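Long-range contact in BH2851 (Bacillus halodurans, PDB 2GFG), which is of unknown function but, as a CYTH-domain protein and putative adenylate cyclase, probably acts on nucleotides or other phosphate-containing substrates: residues E5-R10 and L76-Q81. Residues are numbered along the deposited sequence; the frame is centred on the assembly and turned at random.
Sequences EIEIER and LLETNQ
Glu-78 lies alongside Glu-5, the two side chains running the same way and their carboxylate planes only 22° apart. Glu-78 OE1 stands 2.8 Å from Glu-5 OE2, while its other oxygen, OE2, comes 2.9 Å from OE1 of Glu-7, whose carboxylate is turned nearly perpendicular to it. Both contacts bring two acceptors together, like charges close to each other with no hydrogen bond between them. Glu-5 reaches this place because its CG sits between the backbone N and the carbonyl carbon (chi1 58°), the rest of the side chain extended. Asn-80 ND2 donates to Glu-78 OE1 over 3.1 Å, arriving from above the carboxylate plane, and Asn-80 OD1 is itself tied to Thr-67 OG1 on strand 63-71. Lys-69 forms a salt bridge with Glu-7 OE2, and Arg-56 makes a weak, long ion pair with Glu-78 OE2. A leucine in place of Glu-78 would probably leave Asn-80 ND2 without the carboxylate oxygen it donates to. On the other face of the sheet, Ile-6 CD1 lies 4.2 Å from Leu-77 CD1, a light apolar touch, the two side chains crossing at a slant. The backbones are joined antiparallel: Glu-5 and Glu-78 exchange two bonds, as do Glu-7 and Leu-76, the Glu-7 N to Leu-76 O bond being almost straight at 2.8 Å. Strand 76-83 begins at Leu-76, and further along strand 4-14 the backbones of Ile-8 and Arg-10 pair with Gly-155 and Phe-153 of strand 146-155. Acidic side chains among basic ones on the inner wall of a closed antiparallel barrel, with an EXEXE-type first strand, are typical of the CYTH tunnel fold, in which relatives use such glutamates to bind metal ions.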
loop_
_atom_site.group_PDB
_atom_site.type_symbol
_atom_site.label_atom_id
_atom_site.label_comp_id
_atom_site.label_asym_id
_atom_site.label_seq_id
_atom_site.Cartn_x
_atom_site.Cartn_y
_atom_site.Cartn_z
ATOM N N GLU A 5 -10.634 -3.084 -7.787
ATOM C CA GLU A 5 -9.724 -4.131 -8.270
ATOM C C GLU A 5 -9.321 -5.111 -7.188
ATOM O O GLU A 5 -9.346 -4.790 -5.992
ATOM C CB GLU A 5 -8.476 -3.507 -8.906
ATOM C CG GLU A 5 -7.687 -2.588 -7.995
ATOM C CD GLU A 5 -6.525 -1.932 -8.708
ATOM O OE1 GLU A 5 -6.729 -1.413 -9.830
ATOM O OE2 GLU A 5 -5.404 -1.933 -8.150
ATOM N N ILE A 6 -8.999 -6.330 -7.616
ATOM C CA ILE A 6 -8.556 -7.377 -6.722
ATOM C C ILE A 6 -7.039 -7.352 -6.655
ATOM O O ILE A 6 -6.362 -7.421 -7.681
ATOM C CB ILE A 6 -9.040 -8.784 -7.199
ATOM C CG1 ILE A 6 -10.566 -8.787 -7.443
ATOM C CG2 ILE A 6 -8.657 -9.856 -6.187
ATOM C CD1 ILE A 6 -11.410 -8.374 -6.222
ATOM N N GLU A 7 -6.515 -7.240 -5.435
ATOM C CA GLU A 7 -5.083 -7.160 -5.197
ATOM C C GLU A 7 -4.545 -8.526 -4.718
ATOM O O GLU A 7 -4.879 -8.976 -3.623
ATOM C CB GLU A 7 -4.794 -6.068 -4.154
ATOM C CG GLU A 7 -3.309 -5.863 -3.822
ATOM C CD GLU A 7 -3.072 -4.626 -2.953
ATOM O OE1 GLU A 7 -3.391 -3.505 -3.413
ATOM O OE2 GLU A 7 -2.563 -4.778 -1.816
ATOM N N ILE A 8 -3.805 -9.213 -5.604
ATOM C CA ILE A 8 -3.062 -10.438 -5.251
ATOM C C ILE A 8 -1.580 -10.044 -5.115
ATOM O O ILE A 8 -0.930 -9.711 -6.105
ATOM C CB ILE A 8 -3.192 -11.540 -6.334
ATOM C CG1 ILE A 8 -4.664 -11.715 -6.798
ATOM C CG2 ILE A 8 -2.594 -12.875 -5.824
ATOM C CD1 ILE A 8 -5.587 -12.261 -5.758
ATOM N N GLU A 9 -1.052 -10.125 -3.893
ATOM C CA GLU A 9 0.255 -9.546 -3.576
ATOM C C GLU A 9 1.129 -10.489 -2.732
ATOM O O GLU A 9 0.659 -11.077 -1.759
ATOM C CB GLU A 9 0.046 -8.222 -2.825
ATOM C CG GLU A 9 1.324 -7.457 -2.476
ATOM C CD GLU A 9 1.043 -6.246 -1.593
ATOM O OE1 GLU A 9 0.375 -5.293 -2.076
ATOM O OE2 GLU A 9 1.483 -6.251 -0.417
ATOM N N ARG A 10 2.409 -10.605 -3.120
ATOM C CA ARG A 10 3.440 -11.274 -2.303
ATOM C C ARG A 10 4.522 -10.255 -1.977
ATOM O O ARG A 10 4.814 -9.392 -2.779
ATOM C CB ARG A 10 4.036 -12.464 -3.044
ATOM C CG ARG A 10 3.023 -13.569 -3.396
ATOM C CD ARG A 10 2.450 -14.254 -2.137
ATOM N NE ARG A 10 1.495 -15.321 -2.473
ATOM C CZ ARG A 10 0.216 -15.125 -2.834
ATOM N NH1 ARG A 10 -0.291 -13.895 -2.934
ATOM N NH2 ARG A 10 -0.555 -16.170 -3.113
ATOM N N LEU A 76 -7.328 -9.087 -1.639
ATOM C CA LEU A 76 -8.089 -7.997 -1.042
ATOM C C LEU A 76 -8.823 -7.220 -2.130
ATOM O O LEU A 76 -8.324 -7.078 -3.250
ATOM C CB LEU A 76 -7.160 -7.035 -0.277
ATOM C CG LEU A 76 -6.423 -7.536 0.969
ATOM C CD1 LEU A 76 -5.612 -6.395 1.576
ATOM C CD2 LEU A 76 -7.389 -8.139 2.026
ATOM N N LEU A 77 -10.017 -6.732 -1.792
ATOM C CA LEU A 77 -10.774 -5.834 -2.671
ATOM C C LEU A 77 -10.307 -4.415 -2.435
ATOM O O LEU A 77 -10.413 -3.895 -1.310
ATOM C CB LEU A 77 -12.273 -5.941 -2.391
ATOM C CG LEU A 77 -13.200 -4.904 -3.054
ATOM C CD1 LEU A 77 -13.007 -4.867 -4.563
ATOM C CD2 LEU A 77 -14.649 -5.210 -2.703
ATOM N N GLU A 78 -9.800 -3.780 -3.495
ATOM C CA GLU A 78 -9.329 -2.414 -3.431
ATOM C C GLU A 78 -10.325 -1.495 -4.138
ATOM O O GLU A 78 -10.615 -1.679 -5.317
ATOM C CB GLU A 78 -7.958 -2.301 -4.089
ATOM C CG GLU A 78 -7.183 -1.074 -3.669
ATOM C CD GLU A 78 -5.857 -0.945 -4.397
ATOM O OE1 GLU A 78 -5.876 -0.758 -5.618
ATOM O OE2 GLU A 78 -4.808 -0.983 -3.739
ATOM N N THR A 79 -10.894 -0.553 -3.390
ATOM C CA THR A 79 -11.818 0.436 -3.943
ATOM C C THR A 79 -11.121 1.782 -3.998
ATOM O O THR A 79 -10.781 2.357 -2.953
ATOM C CB THR A 79 -13.100 0.536 -3.097
ATOM O OG1 THR A 79 -13.695 -0.753 -2.996
ATOM C CG2 THR A 79 -14.106 1.508 -3.732
ATOM N N ASN A 80 -10.888 2.272 -5.227
ATOM C CA ASN A 80 -10.153 3.518 -5.458
ATOM C C ASN A 80 -11.089 4.649 -5.899
ATOM O O ASN A 80 -12.046 4.422 -6.661
ATOM C CB ASN A 80 -9.077 3.301 -6.533
ATOM C CG ASN A 80 -8.038 2.266 -6.126
ATOM O OD1 ASN A 80 -7.431 2.364 -5.052
ATOM N ND2 ASN A 80 -7.789 1.304 -7.003
ATOM N N GLN A 81 -10.802 5.866 -5.436
ATOM C CA GLN A 81 -11.568 7.058 -5.838
ATOM C C GLN A 81 -10.645 8.264 -5.917
ATOM O O GLN A 81 -9.932 8.561 -4.962
ATOM C CB GLN A 81 -12.687 7.322 -4.840
ATOM C CG GLN A 81 -13.658 8.448 -5.224
ATOM C CD GLN A 81 -14.671 8.733 -4.124
ATOM O OE1 GLN A 81 -14.992 7.853 -3.310
ATOM N NE2 GLN A 81 -15.152 9.967 -4.067
#